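Local coordinates for protein thioesterase (Pseudomonas aeruginosa, PDB 3QY3) that probably hydrolyses fatty acyl-CoA thioesters as a hotdog-fold thioesterase, at residues A75-K89 with T126-H139. Sequence-based numbering, arbitrary orientation. Where two conformers were deposited one is given.
Sequences AEGPVVLQSLHTYLK and TYGEGHCKLVWVRH
Two successive residues, Leu81 and Gln82, sit opposite the single residue Lys133 in a classic beta bulge that shifts the register by one residue midway along two antiparallel strands of the hotdog-fold sheet. Lys133 O accepts a firm bond from Leu81 N (2.8 Å) and a weak one from Gln82 N, while Lys133 N donates to Gln82 O. Strand 76-87 is paired with strand 128-138 on one side; on its other, residues 82-86 form an antiparallel ladder with the second subunit, so the sheet continues into that chain.

Pro78, Val80 and Cys132 are compact residues suited to the face turned to helix 51-66, where Phe64 and Arg60 lie; on the same face Leu134 meets Leu113, and Trp136 meets Thr145 and Pro148. Pro78 CB sits over the six-membered ring of Trp136, 3.6 Å from its centroid, a CH-pi contact; a proline costs no bond to strand 128-138 because this is a non-hydrogen-bonded pair. Val80 CG2 meets Leu134 CD2. Further along, the His85 ring packs against bare backbone, its CE1 3.7 Å from Gly128 CA. That ring bonds through ND1 to His115 and through NE2 to a water (2.8 Å) that donates to Tyr127 O.

At one end Glu76 OE2 makes a salt bridge to Arg138 NH2 (2.9 Å), the carboxylate and guanidinium planes 35° apart.

On the face bearing Gln82, Leu84 CB covers one face of the His131 ring. Gln82 NE2 bonds to Thr86 of the second subunit, while OE1 accepts from two donors: in the conformer given, Lys133 NZ comes from above the amide plane, whereas His131 NE2, 3.1 Å from Gln82 OE1, lies in that plane on an OE1 lone pair.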
loop_
_atom_site.group_PDB
_atom_site.type_symbol
_atom_site.label_atom_id
_atom_site.label_comp_id
_atom_site.label_asym_id
_atom_site.label_seq_id
_atom_site.Cartn_x
_atom_site.Cartn_y
_atom_site.Cartn_z
ATOM N N ALA A 75 3.582 0.193 26.636
ATOM C CA ALA A 75 2.348 -0.129 27.352
ATOM C C ALA A 75 1.314 0.971 27.219
ATOM O O ALA A 75 0.127 0.713 27.324
ATOM C CB ALA A 75 2.654 -0.375 28.851
ATOM N N GLU A 76 1.791 2.204 27.037
ATOM C CA GLU A 76 0.919 3.358 26.842
ATOM C C GLU A 76 1.415 4.173 25.653
ATOM O O GLU A 76 2.631 4.361 25.468
ATOM C CB GLU A 76 0.912 4.305 28.059
ATOM C CG GLU A 76 1.199 3.715 29.390
ATOM C CD GLU A 76 1.560 4.778 30.419
ATOM O OE1 GLU A 76 0.916 5.858 30.460
ATOM O OE2 GLU A 76 2.509 4.536 31.195
ATOM N N GLY A 77 0.484 4.714 24.881
ATOM C CA GLY A 77 0.867 5.681 23.851
ATOM C C GLY A 77 -0.318 6.229 23.074
ATOM O O GLY A 77 -1.479 5.929 23.393
ATOM N N PRO A 78 -0.023 7.039 22.050
ATOM C CA PRO A 78 -1.074 7.760 21.337
ATOM C C PRO A 78 -1.831 6.840 20.387
ATOM O O PRO A 78 -1.236 5.980 19.716
ATOM C CB PRO A 78 -0.310 8.845 20.583
ATOM C CG PRO A 78 1.077 8.232 20.353
ATOM C CD PRO A 78 1.333 7.332 21.534
ATOM N N VAL A 79 -3.146 7.017 20.359
ATOM C CA VAL A 79 -4.011 6.311 19.444
ATOM C C VAL A 79 -4.802 7.353 18.650
ATOM O O VAL A 79 -5.276 8.334 19.224
ATOM C CB VAL A 79 -4.963 5.358 20.221
ATOM C CG1 VAL A 79 -5.918 4.681 19.280
ATOM C CG2 VAL A 79 -4.134 4.318 20.926
ATOM N N VAL A 80 -4.879 7.164 17.334
ATOM C CA VAL A 80 -5.692 8.023 16.506
ATOM C C VAL A 80 -7.220 7.768 16.738
ATOM O O VAL A 80 -7.728 6.678 16.510
ATOM C CB VAL A 80 -5.321 7.880 15.019
ATOM C CG1 VAL A 80 -6.223 8.757 14.196
ATOM C CG2 VAL A 80 -3.839 8.272 14.786
ATOM N N LEU A 81 -7.932 8.813 17.157
ATOM C CA LEU A 81 -9.369 8.739 17.337
ATOM C C LEU A 81 -10.087 9.208 16.073
ATOM O O LEU A 81 -11.157 8.710 15.747
ATOM C CB LEU A 81 -9.817 9.641 18.505
ATOM C CG LEU A 81 -11.315 9.804 18.790
ATOM C CD1 LEU A 81 -11.998 8.452 18.925
ATOM C CD2 LEU A 81 -11.558 10.664 20.081
ATOM N N GLN A 82 -9.550 10.243 15.447
ATOM C CA GLN A 82 -10.212 10.843 14.316
ATOM C C GLN A 82 -9.225 11.494 13.344
ATOM O O GLN A 82 -8.236 12.130 13.757
ATOM C CB GLN A 82 -11.223 11.857 14.810
ATOM C CG GLN A 82 -12.042 12.451 13.675
ATOM C CD GLN A 82 -13.003 13.468 14.201
ATOM O OE1 GLN A 82 -12.656 14.644 14.258
ATOM N NE2 GLN A 82 -14.192 13.036 14.601
ATOM N N SER A 83 -9.525 11.361 12.055
ATOM C CA SER A 83 -8.753 12.016 11.019
ATOM C C SER A 83 -9.653 12.794 10.138
ATOM O O SER A 83 -10.652 12.240 9.691
ATOM C CB SER A 83 -8.076 10.953 10.096
ATOM O OG SER A 83 -7.039 10.233 10.836
ATOM N N LEU A 84 -9.275 14.039 9.855
ATOM C CA LEU A 84 -9.986 14.872 8.922
ATOM C C LEU A 84 -8.980 15.424 7.950
ATOM O O LEU A 84 -7.928 15.914 8.333
ATOM C CB LEU A 84 -10.679 16.031 9.629
ATOM C CG LEU A 84 -11.239 17.133 8.684
ATOM C CD1 LEU A 84 -12.459 16.688 8.062
ATOM C CD2 LEU A 84 -11.498 18.494 9.440
ATOM N N HIS A 85 -9.285 15.321 6.650
ATOM C CA HIS A 85 -8.431 15.881 5.672
ATOM C C HIS A 85 -9.225 16.466 4.530
ATOM O O HIS A 85 -10.087 15.779 3.973
ATOM C CB HIS A 85 -7.437 14.840 5.110
ATOM C CG HIS A 85 -6.430 15.427 4.172
ATOM N ND1 HIS A 85 -5.308 16.067 4.606
ATOM C CD2 HIS A 85 -6.334 15.383 2.829
ATOM C CE1 HIS A 85 -4.629 16.505 3.571
ATOM N NE2 HIS A 85 -5.210 16.054 2.481
ATOM N N THR A 86 -8.888 17.697 4.174
ATOM C CA THR A 86 -9.426 18.381 3.029
ATOM C C THR A 86 -8.391 18.433 1.905
ATOM O O THR A 86 -7.264 18.887 2.130
ATOM C CB THR A 86 -9.838 19.822 3.398
ATOM O OG1 THR A 86 -10.795 19.731 4.434
ATOM C CG2 THR A 86 -10.465 20.526 2.218
ATOM N N TYR A 87 -8.789 17.931 0.726
ATOM C CA TYR A 87 -7.973 17.789 -0.461
ATOM C C TYR A 87 -8.149 19.041 -1.320
ATOM O O TYR A 87 -9.228 19.340 -1.851
ATOM C CB TYR A 87 -8.318 16.557 -1.335
ATOM C CG TYR A 87 -8.232 15.250 -0.584
ATOM C CD1 TYR A 87 -7.099 14.458 -0.669
ATOM C CD2 TYR A 87 -9.302 14.796 0.155
ATOM C CE1 TYR A 87 -7.022 13.281 0.043
ATOM C CE2 TYR A 87 -9.232 13.585 0.864
ATOM C CZ TYR A 87 -8.078 12.850 0.776
ATOM O OH TYR A 87 -8.030 11.682 1.438
ATOM N N LEU A 88 -7.051 19.757 -1.514
ATOM C CA LEU A 88 -7.131 21.007 -2.235
ATOM C C LEU A 88 -6.411 21.020 -3.573
ATOM O O LEU A 88 -6.886 21.643 -4.539
ATOM C CB LEU A 88 -6.618 22.137 -1.329
ATOM C CG LEU A 88 -7.433 22.329 -0.050
ATOM C CD1 LEU A 88 -6.758 23.276 0.955
ATOM C CD2 LEU A 88 -8.828 22.750 -0.423
ATOM N N LYS A 89 -5.284 20.371 -3.651
ATOM C CA LYS A 89 -4.517 20.333 -4.913
ATOM C C LYS A 89 -3.847 18.953 -4.978
ATOM O O LYS A 89 -3.355 18.451 -3.952
ATOM C CB LYS A 89 -3.427 21.398 -4.954
ATOM C CG LYS A 89 -3.878 22.815 -4.599
ATOM C CD LYS A 89 -2.736 23.939 -4.702
ATOM C CE LYS A 89 -1.682 23.731 -5.772
ATOM N NZ LYS A 89 -2.104 23.983 -7.204
ATOM N N THR A 126 -1.173 25.320 -0.544
ATOM C CA THR A 126 -1.743 24.352 0.399
ATOM C C THR A 126 -2.434 23.252 -0.410
ATOM O O THR A 126 -3.463 23.481 -1.064
ATOM C CB THR A 126 -2.688 25.013 1.404
ATOM O OG1 THR A 126 -1.987 26.065 2.121
ATOM C CG2 THR A 126 -3.198 23.965 2.417
ATOM N N TYR A 127 -1.867 22.074 -0.350
ATOM C CA TYR A 127 -2.335 20.961 -1.110
ATOM C C TYR A 127 -3.409 20.245 -0.355
ATOM O O TYR A 127 -4.288 19.634 -0.962
ATOM C CB TYR A 127 -1.174 20.042 -1.463
ATOM C CG TYR A 127 -0.354 20.597 -2.573
ATOM C CD1 TYR A 127 0.415 21.715 -2.379
ATOM C CD2 TYR A 127 -0.343 20.008 -3.817
ATOM C CE1 TYR A 127 1.155 22.288 -3.438
ATOM C CE2 TYR A 127 0.413 20.522 -4.853
ATOM C CZ TYR A 127 1.150 21.691 -4.671
ATOM O OH TYR A 127 1.874 22.286 -5.717
ATOM N N GLY A 128 -3.343 20.318 0.966
ATOM C CA GLY A 128 -4.378 19.737 1.819
ATOM C C GLY A 128 -4.174 20.189 3.260
ATOM O O GLY A 128 -3.143 20.761 3.592
ATOM N N GLU A 129 -5.195 20.050 4.075
ATOM C CA GLU A 129 -5.139 20.477 5.473
ATOM C C GLU A 129 -6.182 19.726 6.255
ATOM O O GLU A 129 -7.195 19.303 5.743
ATOM C CB GLU A 129 -5.362 21.998 5.641
ATOM C CG GLU A 129 -6.631 22.482 5.003
ATOM C CD GLU A 129 -6.892 24.032 5.166
ATOM O OE1 GLU A 129 -5.934 24.821 5.244
ATOM O OE2 GLU A 129 -8.074 24.405 5.194
ATOM N N GLY A 130 -5.992 19.637 7.529
ATOM C CA GLY A 130 -6.961 18.988 8.362
ATOM C C GLY A 130 -6.444 18.838 9.798
ATOM O O GLY A 130 -5.655 19.653 10.299
ATOM N N HIS A 131 -6.832 17.747 10.434
ATOM C CA HIS A 131 -6.355 17.467 11.788
ATOM C C HIS A 131 -6.438 15.964 12.064
ATOM O O HIS A 131 -7.128 15.216 11.311
ATOM C CB HIS A 131 -7.153 18.257 12.855
ATOM C CG HIS A 131 -8.524 17.720 13.073
ATOM N ND1 HIS A 131 -9.648 18.441 12.767
ATOM C CD2 HIS A 131 -8.960 16.497 13.497
ATOM C CE1 HIS A 131 -10.716 17.719 13.044
ATOM N NE2 HIS A 131 -10.332 16.525 13.451
ATOM N N CYS A 132 -5.737 15.569 13.148
ATOM C CA CYS A 132 -5.732 14.232 13.704
ATOM C C CYS A 132 -5.916 14.379 15.219
ATOM O O CYS A 132 -5.044 15.020 15.895
ATOM C CB CYS A 132 -4.378 13.554 13.361
ATOM S SG CYS A 132 -4.166 11.865 13.840
ATOM N N LYS A 133 -6.986 13.811 15.750
ATOM C CA LYS A 133 -7.201 13.801 17.187
ATOM C C LYS A 133 -6.582 12.547 17.752
ATOM O O LYS A 133 -6.934 11.465 17.323
ATOM C CB LYS A 133 -8.687 13.824 17.492
ATOM C CG LYS A 133 -9.421 14.995 16.848
ATOM C CD LYS A 133 -10.892 15.047 17.304
ATOM C CE LYS A 133 -11.517 16.431 17.041
ATOM N NZ LYS A 133 -13.010 16.406 16.859
ATOM N N LEU A 134 -5.666 12.710 18.702
ATOM C CA LEU A 134 -4.999 11.623 19.346
ATOM C C LEU A 134 -5.474 11.572 20.788
ATOM O O LEU A 134 -5.737 12.608 21.410
ATOM C CB LEU A 134 -3.470 11.873 19.339
ATOM C CG LEU A 134 -2.740 12.131 18.005
ATOM C CD1 LEU A 134 -1.408 12.836 18.363
ATOM C CD2 LEU A 134 -2.539 10.792 17.302
ATOM N N VAL A 135 -5.573 10.353 21.294
ATOM C CA VAL A 135 -5.854 10.113 22.696
ATOM C C VAL A 135 -4.749 9.177 23.230
ATOM O O VAL A 135 -4.354 8.218 22.546
ATOM C CB VAL A 135 -7.293 9.525 22.896
ATOM C CG1 VAL A 135 -8.389 10.507 22.420
ATOM C CG2 VAL A 135 -7.483 8.180 22.164
ATOM N N TRP A 136 -4.229 9.455 24.427
ATOM C CA TRP A 136 -3.234 8.564 25.026
ATOM C C TRP A 136 -4.017 7.536 25.824
ATOM O O TRP A 136 -4.910 7.893 26.587
ATOM C CB TRP A 136 -2.231 9.312 25.912
ATOM C CG TRP A 136 -0.960 9.626 25.167
ATOM C CD1 TRP A 136 0.270 9.005 25.312
ATOM C CD2 TRP A 136 -0.802 10.596 24.128
ATOM N NE1 TRP A 136 1.167 9.521 24.379
ATOM C CE2 TRP A 136 0.537 10.521 23.673
ATOM C CE3 TRP A 136 -1.660 11.558 23.549
ATOM C CZ2 TRP A 136 1.035 11.373 22.667
ATOM C CZ3 TRP A 136 -1.160 12.372 22.513
ATOM C CH2 TRP A 136 0.161 12.265 22.087
ATOM N N VAL A 137 -3.667 6.278 25.615
ATOM C CA VAL A 137 -4.344 5.142 26.184
ATOM C C VAL A 137 -3.319 4.088 26.681
ATOM O O VAL A 137 -2.248 3.869 26.092
ATOM C CB VAL A 137 -5.283 4.474 25.158
ATOM C CG1 VAL A 137 -6.117 3.398 25.833
ATOM C CG2 VAL A 137 -6.184 5.501 24.438
ATOM N N ARG A 138 -3.629 3.437 27.799
ATOM C CA ARG A 138 -2.898 2.232 28.150
ATOM C C ARG A 138 -3.551 1.102 27.357
ATOM O O ARG A 138 -4.741 0.841 27.535
ATOM C CB ARG A 138 -2.975 1.967 29.646
ATOM C CG ARG A 138 -2.153 0.768 30.046
ATOM C CD ARG A 138 -1.919 0.795 31.543
ATOM N NE ARG A 138 -0.795 1.669 31.895
ATOM C CZ ARG A 138 0.460 1.256 32.082
ATOM N NH1 ARG A 138 0.794 -0.031 31.952
ATOM N NH2 ARG A 138 1.400 2.136 32.408
ATOM N N HIS A 139 -2.787 0.428 26.501
ATOM C CA HIS A 139 -3.381 -0.408 25.450
ATOM C C HIS A 139 -4.006 -1.689 25.965
ATOM O O HIS A 139 -5.129 -2.028 25.575
ATOM C CB HIS A 139 -2.344 -0.753 24.390
ATOM C CG HIS A 139 -1.717 0.442 23.744
ATOM N ND1 HIS A 139 -2.457 1.477 23.211
ATOM C CD2 HIS A 139 -0.416 0.756 23.530
ATOM C CE1 HIS A 139 -1.635 2.375 22.695
ATOM N NE2 HIS A 139 -0.392 1.964 22.877
HETATM O O HOH W 1 -4.013 16.553 0.024
HETATM O O HOH W 2 -9.936 20.238 6.939
#